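Local structure of branched-chain phosphotransacylase (Enterococcus faecalis, 1YCO) at residues K19-E24 with L29-F34; E60-V65 with H81-E86; V103-L108 with T113-D118; P125-L130 with K171-H176. The protein probably acts as an acyltransferase, moving branched-chain acyl groups between coenzyme A and phosphate. All blocks are in the same frame, centred on the assembly; numbering follows the deposited sequence.

In the fold
The four contacts follow one another along the chain without interleaving. Contacts 1 and 2 belong to the five-stranded parallel sheet and its helices, their centres about 19 Å apart. They meet where I32 and F34 of strand 29-35 pack on E60, A61 and L64 of helix 54-66. Contacts 3 and 4 belong to the six-stranded mixed sheet, their centres about 20 Å apart; strand 113-117 is followed directly by helix 127-143. Contacts 1 and 4 lie on opposite sides of the chain's centre, about 40 Å between centres. The chain thus has two alpha/beta halves, with helix 259-274 packing against both contact 1 and contact 3.

Contact 1: residues K19-E24 with L29-F34; sequences KKALKE and LQFIVF
Around L22 and L29, whose CA atoms are 6.7 Å apart, the helix of 19-24 and the strand of 29-34 run nearly antiparallel, at 161°, their axes 9.2 Å apart at closest. A21 and L22 meet F31 and L29, and the F31 ring touches both helix residues. L22 slides past it in the opposite direction and brings its branch to the ring edge: CD2 lies in the ring plane, and CG is 3.8 Å from F31 CE1. With CG of F31 anti to its own carbonyl carbon (chi1 -65°), the ring reaches back toward the helix, where A21 CB approaches F31 CZ obliquely at 3.7 Å. This is the return from helix to strand in the beta-alpha-beta unit made of strand 2-7, helix 12-24 and strand 29-35, the helix crossing over between two parallel strands. L29 packs beside the ring, its CB 4.1 Å from L22 CD2 and its CD1 4.3 Å from A21 CB. One turn along the helix, K20 NZ is 2.6 Å from E24 OE2, a salt bridge and hydrogen bond met nearly along the C-O axis. K20 NZ has a second carboxylate partner in E260 of helix 259-274, whose F263 packs on A21 and E24.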
loop_
_atom_site.group_PDB
_atom_site.type_symbol
_atom_site.label_atom_id
_atom_site.label_comp_id
_atom_site.label_asym_id
_atom_site.label_seq_id
_atom_site.Cartn_x
_atom_site.Cartn_y
_atom_site.Cartn_z
ATOM N N LYS A 19 27.869 11.188 13.178
ATOM C CA LYS A 19 28.294 10.759 14.504
ATOM C C LYS A 19 27.845 9.321 14.772
ATOM O O LYS A 19 28.651 8.461 15.156
ATOM C CB LYS A 19 27.736 11.700 15.581
ATOM C CG LYS A 19 28.369 13.079 15.554
ATOM C CD LYS A 19 27.958 13.928 16.742
ATOM C CE LYS A 19 28.656 15.297 16.699
ATOM N NZ LYS A 19 28.235 16.220 17.809
ATOM N N LYS A 20 26.558 9.062 14.557
ATOM C CA LYS A 20 26.011 7.731 14.767
ATOM C C LYS A 20 26.756 6.699 13.926
ATOM O O LYS A 20 27.184 5.665 14.436
ATOM C CB LYS A 20 24.522 7.707 14.405
ATOM C CG LYS A 20 23.852 6.364 14.641
ATOM C CD LYS A 20 22.373 6.423 14.284
ATOM C CE LYS A 20 21.689 5.080 14.511
ATOM N NZ LYS A 20 21.801 4.605 15.928
ATOM N N ALA A 21 26.917 6.995 12.639
ATOM C CA ALA A 21 27.599 6.094 11.719
ATOM C C ALA A 21 29.037 5.810 12.120
ATOM O O ALA A 21 29.444 4.652 12.193
ATOM C CB ALA A 21 27.561 6.663 10.308
ATOM N N LEU A 22 29.811 6.864 12.369
ATOM C CA LEU A 22 31.208 6.685 12.755
ATOM C C LEU A 22 31.313 5.911 14.068
ATOM O O LEU A 22 32.267 5.164 14.273
ATOM C CB LEU A 22 31.917 8.044 12.878
ATOM C CG LEU A 22 32.261 8.769 11.565
ATOM C CD1 LEU A 22 32.874 10.113 11.868
ATOM C CD2 LEU A 22 33.221 7.921 10.729
ATOM N N LYS A 23 30.319 6.073 14.936
ATOM C CA LYS A 23 30.312 5.383 16.220
ATOM C C LYS A 23 30.064 3.879 16.080
ATOM O O LYS A 23 30.800 3.066 16.646
ATOM C CB LYS A 23 29.250 5.988 17.139
ATOM C CG LYS A 23 29.387 5.577 18.595
ATOM C CD LYS A 23 28.218 6.083 19.434
ATOM C CE LYS A 23 27.068 5.072 19.475
ATOM N NZ LYS A 23 26.637 4.588 18.125
ATOM N N GLU A 24 29.023 3.519 15.329
ATOM C CA GLU A 24 28.649 2.117 15.111
ATOM C C GLU A 24 29.449 1.429 14.013
ATOM O O GLU A 24 29.395 0.205 13.867
ATOM C CB GLU A 24 27.155 2.014 14.771
ATOM C CG GLU A 24 26.222 2.422 15.914
ATOM C CD GLU A 24 24.742 2.237 15.578
ATOM O OE1 GLU A 24 24.350 1.124 15.147
ATOM O OE2 GLU A 24 23.968 3.207 15.763
ATOM N N LEU A 29 35.419 4.082 7.716
ATOM C CA LEU A 29 34.431 4.965 7.110
ATOM C C LEU A 29 34.959 6.392 7.080
ATOM O O LEU A 29 35.704 6.804 7.967
ATOM C CB LEU A 29 33.137 4.964 7.922
ATOM C CG LEU A 29 31.925 4.159 7.456
ATOM C CD1 LEU A 29 30.756 4.465 8.391
ATOM C CD2 LEU A 29 31.570 4.525 6.026
ATOM N N GLN A 30 34.556 7.150 6.067
ATOM C CA GLN A 30 34.975 8.538 5.931
ATOM C C GLN A 30 33.869 9.370 5.280
ATOM O O GLN A 30 33.170 8.896 4.383
ATOM C CB GLN A 30 36.245 8.613 5.083
ATOM C CG GLN A 30 36.647 10.018 4.688
ATOM C CD GLN A 30 37.996 10.060 3.996
ATOM O OE1 GLN A 30 38.177 9.505 2.902
ATOM N NE2 GLN A 30 38.957 10.715 4.637
ATOM N N PHE A 31 33.725 10.614 5.725
ATOM C CA PHE A 31 32.706 11.500 5.182
ATOM C C PHE A 31 33.278 12.797 4.623
ATOM O O PHE A 31 34.137 13.436 5.234
ATOM C CB PHE A 31 31.654 11.831 6.248
ATOM C CG PHE A 31 30.846 10.641 6.697
ATOM C CD1 PHE A 31 31.221 9.903 7.819
ATOM C CD2 PHE A 31 29.713 10.249 5.987
ATOM C CE1 PHE A 31 30.477 8.795 8.229
ATOM C CE2 PHE A 31 28.966 9.141 6.390
ATOM C CZ PHE A 31 29.348 8.412 7.515
ATOM N N ILE A 32 32.792 13.172 3.448
ATOM C CA ILE A 32 33.211 14.387 2.776
ATOM C C ILE A 32 31.926 15.134 2.448
ATOM O O ILE A 32 31.158 14.723 1.579
ATOM C CB ILE A 32 33.991 14.052 1.494
ATOM C CG1 ILE A 32 35.209 13.213 1.860
ATOM C CG2 ILE A 32 34.419 15.330 0.782
ATOM C CD1 ILE A 32 36.016 12.751 0.675
ATOM N N VAL A 33 31.697 16.230 3.157
ATOM C CA VAL A 33 30.491 17.020 2.985
ATOM C C VAL A 33 30.676 18.308 2.201
ATOM O O VAL A 33 31.634 19.046 2.425
ATOM C CB VAL A 33 29.908 17.405 4.357
ATOM C CG1 VAL A 33 28.635 18.225 4.175
ATOM C CG2 VAL A 33 29.641 16.151 5.176
ATOM N N PHE A 34 29.737 18.581 1.298
ATOM C CA PHE A 34 29.763 19.797 0.490
ATOM C C PHE A 34 28.499 20.582 0.815
ATOM O O PHE A 34 27.414 20.010 0.874
ATOM C CB PHE A 34 29.752 19.472 -1.008
ATOM C CG PHE A 34 30.769 18.453 -1.423
ATOM C CD1 PHE A 34 30.582 17.108 -1.130
ATOM C CD2 PHE A 34 31.896 18.835 -2.144
ATOM C CE1 PHE A 34 31.500 16.152 -1.552
ATOM C CE2 PHE A 34 32.823 17.888 -2.571
ATOM C CZ PHE A 34 32.622 16.542 -2.275
#

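Contact 2: residues E60-V65 with H81-E86; sequences EAVSLV and HTLLKE
The carboxylate of E86 is the flat group here, and it meets V62 through one oxygen: OE2 lies 3.9 Å from V62 CB and 4.0 Å from V62 CG2. Its polar partners lie outside the two segments, H92 NE2 making a weak hydrogen bond to OE2 and K89 NZ a long, weak ion pair with OE1. The E86 chain is bent at its second torsion (chi2 -64°), and both OE2 and CB lie near V62, CB at 4.1 Å from V62 CG2. V62 is the residue of 60-65 that touches both L83 and E86, and its two methyls part company. CG1 stands 4.1 Å from the backbone O of E86. With CG1 anti to the backbone N of V62 (chi1 178°), CG2 stands anti to the carbonyl carbon and reaches L83 CD1 at 3.5 Å, a close methyl-to-methyl approach. L83 comes in obliquely and extends only this one branch to the valine; it also packs on K75 of strand 72-75. The backbones are nearest at V62 and E86, with CA atoms 7.0 Å apart. Helix 54-66 rests on strand 29-35 of the parallel sheet through A61 and L64, and helix 80-87 follows strand 72-75 of that sheet, so the contact joins two helices that pack on strands of the same parallel sheet. All three touching residues are buried. An acidic oxygen is therefore set against valine carbons; the weak hydrogen bond from H92 would partly satisfy that oxygen, and the distant K89 may offset some of the carboxylate's charge.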
loop_
_atom_site.group_PDB
_atom_site.type_symbol
_atom_site.label_atom_id
_atom_site.label_comp_id
_atom_site.label_asym_id
_atom_site.label_seq_id
_atom_site.Cartn_x
_atom_site.Cartn_y
_atom_site.Cartn_z
ATOM N N GLU A 60 29.988 19.034 -7.348
ATOM C CA GLU A 60 31.170 18.588 -6.635
ATOM C C GLU A 60 30.974 17.262 -5.889
ATOM O O GLU A 60 31.906 16.456 -5.786
ATOM C CB GLU A 60 31.637 19.695 -5.696
ATOM C CG GLU A 60 32.159 20.899 -6.465
ATOM C CD GLU A 60 32.943 21.865 -5.602
ATOM O OE1 GLU A 60 32.317 22.589 -4.799
ATOM O OE2 GLU A 60 34.192 21.888 -5.721
ATOM N N ALA A 61 29.761 17.035 -5.388
ATOM C CA ALA A 61 29.426 15.797 -4.683
ATOM C C ALA A 61 29.425 14.621 -5.659
ATOM O O ALA A 61 30.023 13.571 -5.400
ATOM C CB ALA A 61 28.050 15.923 -4.030
ATOM N N VAL A 62 28.743 14.819 -6.786
ATOM C CA VAL A 62 28.619 13.810 -7.835
ATOM C C VAL A 62 29.966 13.530 -8.487
ATOM O O VAL A 62 30.223 12.419 -8.947
ATOM C CB VAL A 62 27.632 14.268 -8.936
ATOM C CG1 VAL A 62 27.555 13.225 -10.043
ATOM C CG2 VAL A 62 26.261 14.512 -8.339
ATOM N N SER A 63 30.824 14.544 -8.531
ATOM C CA SER A 63 32.143 14.393 -9.134
ATOM C C SER A 63 32.992 13.395 -8.357
ATOM O O SER A 63 33.647 12.525 -8.937
ATOM C CB SER A 63 32.862 15.740 -9.169
ATOM O OG SER A 63 34.207 15.593 -8.727
ATOM N N LEU A 64 32.985 13.548 -7.037
ATOM C CA LEU A 64 33.745 12.682 -6.141
ATOM C C LEU A 64 33.350 11.206 -6.308
ATOM O O LEU A 64 34.149 10.305 -6.042
ATOM C CB LEU A 64 33.520 13.120 -4.695
ATOM C CG LEU A 64 34.593 12.718 -3.682
ATOM C CD1 LEU A 64 35.881 13.457 -4.023
ATOM C CD2 LEU A 64 34.127 13.093 -2.275
ATOM N N VAL A 65 32.115 10.975 -6.749
ATOM C CA VAL A 65 31.607 9.625 -6.973
ATOM C C VAL A 65 31.918 9.171 -8.398
ATOM O O VAL A 65 32.138 7.979 -8.637
ATOM C CB VAL A 65 30.060 9.543 -6.726
ATOM C CG1 VAL A 65 29.485 8.295 -7.367
ATOM C CG2 VAL A 65 29.765 9.525 -5.221
ATOM N N HIS A 81 15.872 17.280 -7.690
ATOM C CA HIS A 81 15.986 17.511 -9.122
ATOM C C HIS A 81 17.399 18.016 -9.463
ATOM O O HIS A 81 18.004 17.583 -10.449
ATOM C CB HIS A 81 14.931 18.532 -9.557
ATOM C CG HIS A 81 14.932 18.816 -11.026
ATOM N ND1 HIS A 81 14.402 19.970 -11.562
ATOM C CD2 HIS A 81 15.404 18.098 -12.073
ATOM C CE1 HIS A 81 14.550 19.953 -12.874
ATOM N NE2 HIS A 81 15.156 18.828 -13.211
ATOM N N THR A 82 17.918 18.924 -8.636
ATOM C CA THR A 82 19.253 19.497 -8.829
ATOM C C THR A 82 20.346 18.431 -8.839
ATOM O O THR A 82 21.167 18.395 -9.753
ATOM C CB THR A 82 19.611 20.506 -7.711
ATOM O OG1 THR A 82 18.651 21.567 -7.682
ATOM C CG2 THR A 82 20.993 21.092 -7.946
ATOM N N LEU A 83 20.354 17.577 -7.817
ATOM C CA LEU A 83 21.352 16.510 -7.699
ATOM C C LEU A 83 21.137 15.429 -8.741
ATOM O O LEU A 83 22.087 14.949 -9.354
ATOM C CB LEU A 83 21.291 15.873 -6.305
ATOM C CG LEU A 83 22.146 14.621 -6.053
ATOM C CD1 LEU A 83 23.625 14.993 -6.048
ATOM C CD2 LEU A 83 21.768 14.009 -4.719
ATOM N N LEU A 84 19.880 15.056 -8.939
ATOM C CA LEU A 84 19.538 14.009 -9.893
ATOM C C LEU A 84 19.980 14.396 -11.296
ATOM O O LEU A 84 20.678 13.636 -11.972
ATOM C CB LEU A 84 18.032 13.751 -9.868
ATOM C CG LEU A 84 17.588 12.385 -10.387
ATOM C CD1 LEU A 84 18.178 11.285 -9.504
ATOM C CD2 LEU A 84 16.066 12.300 -10.377
ATOM N N LYS A 85 19.570 15.583 -11.731
ATOM C CA LYS A 85 19.948 16.066 -13.056
ATOM C C LYS A 85 21.475 16.131 -13.120
ATOM O O LYS A 85 22.088 15.928 -14.176
ATOM C CB LYS A 85 19.374 17.466 -13.316
ATOM C CG LYS A 85 19.732 18.020 -14.702
ATOM C CD LYS A 85 19.763 19.544 -14.726
ATOM C CE LYS A 85 18.405 20.164 -14.414
ATOM N NZ LYS A 85 18.503 21.661 -14.387
ATOM N N GLU A 86 22.077 16.414 -11.971
ATOM C CA GLU A 86 23.522 16.515 -11.857
ATOM C C GLU A 86 24.248 15.181 -12.060
ATOM O O GLU A 86 25.243 15.115 -12.786
ATOM C CB GLU A 86 23.893 17.112 -10.492
ATOM C CG GLU A 86 24.581 18.460 -10.588
ATOM C CD GLU A 86 25.918 18.360 -11.294
ATOM O OE1 GLU A 86 26.348 19.361 -11.914
ATOM O OE2 GLU A 86 26.541 17.274 -11.218
#

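Contact 3: residues V103-L108 with T113-D118; sequences VAMVEL and TFLLTD
V106 and F114 form the apolar centre, lying side by side and pointing the same way. CB of V106 sits over one face of the F114 ring in a CH-pi contact, 4.1 Å from the centroid and 27° off the ring normal, while V106 CG2 is 3.7 Å from F114 CE1. The ring gets there because its CG stands between the backbone N and carbonyl carbon of F114 (chi1 61°), which folds it over the neighbouring strand. L108 CD1 approaches the ring obliquely, 4.0 Å from CE2, and A104 and L116 continue the same face of the sheet. On the other face, M105 CB meets L115 CD2 at 4.0 Å, and V103 CG2 lies 3.7 Å from T117 OG1. The backbones make an antiparallel hairpin. A104 with L116 and V106 with F114 are its hydrogen-bonded pairs, the first closed by two bonds of 2.8 Å, A104 N to L116 O and L116 N to A104 O. V106 N to F114 O is slightly longer, at 2.9 Å. At the polar margin E107 CG lies alongside T113 CG2, while T113 OG1 turns to the backbone oxygen of G111; at the other, buried end T117 OG1 bonds to H102 O. Strands 238-244 and 215-217 flank the hairpin in the mixed sheet. Helix 221-234 covers the face of A104, V106 and L116, helices 127-143 and 259-274 cover the other, and L108 packs on F234 of the second subunit.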
loop_
_atom_site.group_PDB
_atom_site.type_symbol
_atom_site.label_atom_id
_atom_site.label_comp_id
_atom_site.label_asym_id
_atom_site.label_seq_id
_atom_site.Cartn_x
_atom_site.Cartn_y
_atom_site.Cartn_z
ATOM N N VAL A 103 15.294 0.732 -4.791
ATOM C CA VAL A 103 15.150 -0.532 -4.100
ATOM C C VAL A 103 15.282 -0.286 -2.603
ATOM O O VAL A 103 16.182 0.418 -2.154
ATOM C CB VAL A 103 16.244 -1.539 -4.528
ATOM C CG1 VAL A 103 16.222 -2.771 -3.618
ATOM C CG2 VAL A 103 16.034 -1.952 -5.979
ATOM N N ALA A 104 14.385 -0.895 -1.839
ATOM C CA ALA A 104 14.385 -0.756 -0.399
ATOM C C ALA A 104 14.539 -2.112 0.267
ATOM O O ALA A 104 14.100 -3.142 -0.264
ATOM C CB ALA A 104 13.079 -0.102 0.072
ATOM N N MET A 105 15.175 -2.110 1.435
ATOM C CA MET A 105 15.329 -3.337 2.210
ATOM C C MET A 105 14.400 -3.187 3.407
ATOM O O MET A 105 14.440 -2.181 4.114
ATOM C CB MET A 105 16.775 -3.538 2.685
ATOM C CG MET A 105 16.902 -4.742 3.628
ATOM S SD MET A 105 18.338 -5.793 3.373
ATOM C CE MET A 105 19.432 -5.232 4.686
ATOM N N VAL A 106 13.559 -4.190 3.614
ATOM C CA VAL A 106 12.588 -4.191 4.706
ATOM C C VAL A 106 12.831 -5.311 5.728
ATOM O O VAL A 106 12.977 -6.475 5.365
ATOM C CB VAL A 106 11.149 -4.364 4.163
ATOM C CG1 VAL A 106 10.138 -4.143 5.270
ATOM C CG2 VAL A 106 10.903 -3.404 3.006
ATOM N N GLU A 107 12.862 -4.951 7.006
ATOM C CA GLU A 107 13.061 -5.927 8.066
ATOM C C GLU A 107 11.869 -5.894 9.022
ATOM O O GLU A 107 11.623 -4.885 9.691
ATOM C CB GLU A 107 14.352 -5.631 8.826
ATOM C CG GLU A 107 15.619 -5.867 8.005
ATOM C CD GLU A 107 16.906 -5.594 8.784
ATOM O OE1 GLU A 107 17.055 -6.151 9.898
ATOM O OE2 GLU A 107 17.765 -4.834 8.274
ATOM N N LEU A 108 11.129 -6.997 9.074
ATOM C CA LEU A 108 9.965 -7.102 9.943
ATOM C C LEU A 108 10.337 -7.528 11.364
ATOM O O LEU A 108 11.402 -8.107 11.587
ATOM C CB LEU A 108 8.958 -8.071 9.342
ATOM C CG LEU A 108 8.360 -7.568 8.028
ATOM C CD1 LEU A 108 7.471 -8.657 7.447
ATOM C CD2 LEU A 108 7.572 -6.286 8.263
ATOM N N THR A 113 12.430 -10.777 6.218
ATOM C CA THR A 113 13.119 -9.755 5.466
ATOM C C THR A 113 12.878 -9.879 3.972
ATOM O O THR A 113 12.668 -10.974 3.452
ATOM C CB THR A 113 14.626 -9.835 5.715
ATOM O OG1 THR A 113 14.867 -9.845 7.125
ATOM C CG2 THR A 113 15.337 -8.644 5.097
ATOM N N PHE A 114 12.910 -8.745 3.280
ATOM C CA PHE A 114 12.714 -8.746 1.839
ATOM C C PHE A 114 12.966 -7.395 1.194
ATOM O O PHE A 114 12.938 -6.352 1.844
ATOM C CB PHE A 114 11.299 -9.214 1.491
ATOM C CG PHE A 114 10.213 -8.340 2.043
ATOM C CD1 PHE A 114 9.952 -7.089 1.497
ATOM C CD2 PHE A 114 9.420 -8.790 3.092
ATOM C CE1 PHE A 114 8.918 -6.303 1.986
ATOM C CE2 PHE A 114 8.383 -8.006 3.587
ATOM C CZ PHE A 114 8.131 -6.763 3.033
ATOM N N LEU A 115 13.211 -7.429 -0.106
ATOM C CA LEU A 115 13.443 -6.209 -0.838
ATOM C C LEU A 115 12.121 -5.770 -1.465
ATOM O O LEU A 115 11.283 -6.594 -1.833
ATOM C CB LEU A 115 14.516 -6.433 -1.909
ATOM C CG LEU A 115 15.862 -7.016 -1.435
ATOM C CD1 LEU A 115 16.846 -7.032 -2.618
ATOM C CD2 LEU A 115 16.448 -6.174 -0.308
ATOM N N LEU A 116 11.932 -4.460 -1.525
ATOM C CA LEU A 116 10.750 -3.860 -2.109
ATOM C C LEU A 116 11.257 -2.954 -3.215
ATOM O O LEU A 116 12.184 -2.166 -3.005
ATOM C CB LEU A 116 10.002 -3.019 -1.072
ATOM C CG LEU A 116 8.788 -2.213 -1.568
ATOM C CD1 LEU A 116 7.748 -3.121 -2.194
ATOM C CD2 LEU A 116 8.194 -1.450 -0.394
ATOM N N THR A 117 10.676 -3.046 -4.397
ATOM C CA THR A 117 11.195 -2.178 -5.408
ATOM C C THR A 117 10.300 -1.360 -6.283
ATOM O O THR A 117 9.276 -1.781 -6.840
ATOM C CB THR A 117 12.237 -2.886 -6.307
ATOM O OG1 THR A 117 12.595 -2.000 -7.368
ATOM C CG2 THR A 117 11.699 -4.165 -6.872
ATOM N N ASP A 118 10.789 -0.135 -6.340
ATOM C CA ASP A 118 10.308 0.987 -7.075
ATOM C C ASP A 118 9.117 1.762 -6.599
ATOM O O ASP A 118 8.064 1.755 -7.211
ATOM C CB ASP A 118 10.203 0.641 -8.540
ATOM C CG ASP A 118 10.961 1.641 -9.392
ATOM O OD1 ASP A 118 10.929 1.508 -10.638
ATOM O OD2 ASP A 118 11.576 2.564 -8.793
#

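Contact 4: residues P125-L130 with K171-H176; sequences PTQATL and KEVTAH
L130, whose side chain packs on V173, donates its backbone N to T126 O at 2.8 Å, a bond of the first turn of helix 127-143. T126 occupies the N-cap position of that helix, and its OG1 shares a hydrogen bond of 3.2 Å with T129 OG1, in which either hydroxyl could be the donor. From the same turn Q127 reaches across to the other helix. Its chain is fully extended, with CG anti to the backbone N (chi1 173°), and so lays the amide over the base of E172: NE2 is 3.5 Å from E172 CB. The two side chains cross at about a right angle, yet amide and carboxylate planes are only 22° apart. The oxygens OE1 of Q127 and OE1 of E172 stand 3.5 Å from each other; both are acceptors as modelled, so this is proximity and not a bond. Deeper in, V173 and L130 also cross at about a right angle. V173 offers both methyls, CG1 lying 4.1 Å from L130 CD1 and CG2 4.1 Å from L130 CB, and CG2 also touches Q127 CG at 4.3 Å. The partly buried contact is thus layered, aliphatic on the inner side and amide with carboxylate on the outer. L130 and V173 both rest on L153 of strand 150-154, H176 packs on I131, the next residue of helix 127-143, and T174 OG1 bonds to G187 O of strand 184-189, seating the start of helix 127-143 and helix 165-177 on the mixed sheet.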
loop_
_atom_site.group_PDB
_atom_site.type_symbol
_atom_site.label_atom_id
_atom_site.label_comp_id
_atom_site.label_asym_id
_atom_site.label_seq_id
_atom_site.Cartn_x
_atom_site.Cartn_y
_atom_site.Cartn_z
ATOM N N PRO A 125 5.747 1.799 -14.561
ATOM C CA PRO A 125 6.539 0.950 -15.455
ATOM C C PRO A 125 5.769 0.115 -16.482
ATOM O O PRO A 125 4.718 -0.461 -16.179
ATOM C CB PRO A 125 7.318 0.070 -14.484
ATOM C CG PRO A 125 7.481 0.944 -13.284
ATOM C CD PRO A 125 6.129 1.573 -13.153
ATOM N N THR A 126 6.313 0.066 -17.693
ATOM C CA THR A 126 5.768 -0.737 -18.784
ATOM C C THR A 126 6.426 -2.104 -18.622
ATOM O O THR A 126 7.241 -2.301 -17.729
ATOM C CB THR A 126 6.202 -0.213 -20.166
ATOM O OG1 THR A 126 7.636 -0.161 -20.219
ATOM C CG2 THR A 126 5.634 1.169 -20.423
ATOM N N GLN A 127 6.109 -3.037 -19.506
ATOM C CA GLN A 127 6.695 -4.357 -19.403
ATOM C C GLN A 127 8.220 -4.325 -19.494
ATOM O O GLN A 127 8.912 -5.050 -18.781
ATOM C CB GLN A 127 6.133 -5.260 -20.490
ATOM C CG GLN A 127 6.804 -6.615 -20.572
ATOM C CD GLN A 127 6.134 -7.517 -21.579
ATOM O OE1 GLN A 127 5.266 -7.075 -22.334
ATOM N NE2 GLN A 127 6.533 -8.790 -21.603
ATOM N N ALA A 128 8.745 -3.483 -20.377
ATOM C CA ALA A 128 10.188 -3.393 -20.557
ATOM C C ALA A 128 10.846 -2.833 -19.294
ATOM O O ALA A 128 11.880 -3.323 -18.840
ATOM C CB ALA A 128 10.510 -2.516 -21.761
ATOM N N THR A 129 10.224 -1.800 -18.741
ATOM C CA THR A 129 10.709 -1.162 -17.535
ATOM C C THR A 129 10.660 -2.085 -16.316
ATOM O O THR A 129 11.615 -2.159 -15.523
ATOM C CB THR A 129 9.895 0.084 -17.235
ATOM O OG1 THR A 129 9.936 0.950 -18.372
ATOM C CG2 THR A 129 10.454 0.807 -16.011
ATOM N N LEU A 130 9.548 -2.792 -16.174
ATOM C CA LEU A 130 9.374 -3.697 -15.050
ATOM C C LEU A 130 10.453 -4.766 -15.154
ATOM O O LEU A 130 11.057 -5.136 -14.152
ATOM C CB LEU A 130 7.967 -4.318 -15.082
ATOM C CG LEU A 130 7.253 -4.699 -13.773
ATOM C CD1 LEU A 130 7.941 -5.868 -13.137
ATOM C CD2 LEU A 130 7.198 -3.509 -12.821
ATOM N N LYS A 171 1.723 -11.309 -15.481
ATOM C CA LYS A 171 1.754 -12.492 -16.328
ATOM C C LYS A 171 2.761 -12.367 -17.478
ATOM O O LYS A 171 3.428 -13.339 -17.814
ATOM C CB LYS A 171 0.358 -12.781 -16.892
ATOM C CG LYS A 171 0.320 -13.982 -17.831
ATOM C CD LYS A 171 -1.063 -14.200 -18.441
ATOM C CE LYS A 171 -1.508 -13.008 -19.293
ATOM N NZ LYS A 171 -0.533 -12.691 -20.383
ATOM N N GLU A 172 2.878 -11.185 -18.079
ATOM C CA GLU A 172 3.817 -11.022 -19.186
ATOM C C GLU A 172 5.273 -11.067 -18.746
ATOM O O GLU A 172 6.099 -11.721 -19.377
ATOM C CB GLU A 172 3.576 -9.714 -19.920
ATOM C CG GLU A 172 2.210 -9.578 -20.524
ATOM C CD GLU A 172 1.996 -8.179 -21.050
ATOM O OE1 GLU A 172 2.422 -7.232 -20.354
ATOM O OE2 GLU A 172 1.411 -8.021 -22.148
ATOM N N VAL A 173 5.581 -10.369 -17.660
ATOM C CA VAL A 173 6.938 -10.319 -17.128
ATOM C C VAL A 173 7.332 -11.713 -16.646
ATOM O O VAL A 173 8.495 -12.111 -16.724
ATOM C CB VAL A 173 7.015 -9.302 -15.959
ATOM C CG1 VAL A 173 8.429 -9.238 -15.388
ATOM C CG2 VAL A 173 6.587 -7.922 -16.456
ATOM N N THR A 174 6.356 -12.455 -16.140
ATOM C CA THR A 174 6.604 -13.814 -15.676
ATOM C C THR A 174 7.033 -14.656 -16.882
ATOM O O THR A 174 8.058 -15.339 -16.846
ATOM C CB THR A 174 5.330 -14.431 -15.045
ATOM O OG1 THR A 174 4.963 -13.681 -13.880
ATOM C CG2 THR A 174 5.572 -15.884 -14.651
ATOM N N ALA A 175 6.241 -14.593 -17.951
ATOM C CA ALA A 175 6.528 -15.339 -19.176
ATOM C C ALA A 175 7.943 -15.036 -19.667
ATOM O O ALA A 175 8.653 -15.928 -20.120
ATOM C CB ALA A 175 5.504 -14.980 -20.264
ATOM N N HIS A 176 8.338 -13.769 -19.569
ATOM C CA HIS A 176 9.658 -13.338 -19.996
ATOM C C HIS A 176 10.776 -14.019 -19.227
ATOM O O HIS A 176 11.814 -14.368 -19.799
ATOM C CB HIS A 176 9.819 -11.835 -19.819
ATOM C CG HIS A 176 11.204 -11.350 -20.099
ATOM N ND1 HIS A 176 11.601 -10.923 -21.348
ATOM C CD2 HIS A 176 12.307 -11.297 -19.312
ATOM C CE1 HIS A 176 12.891 -10.633 -21.318
ATOM N NE2 HIS A 176 13.342 -10.853 -20.096
#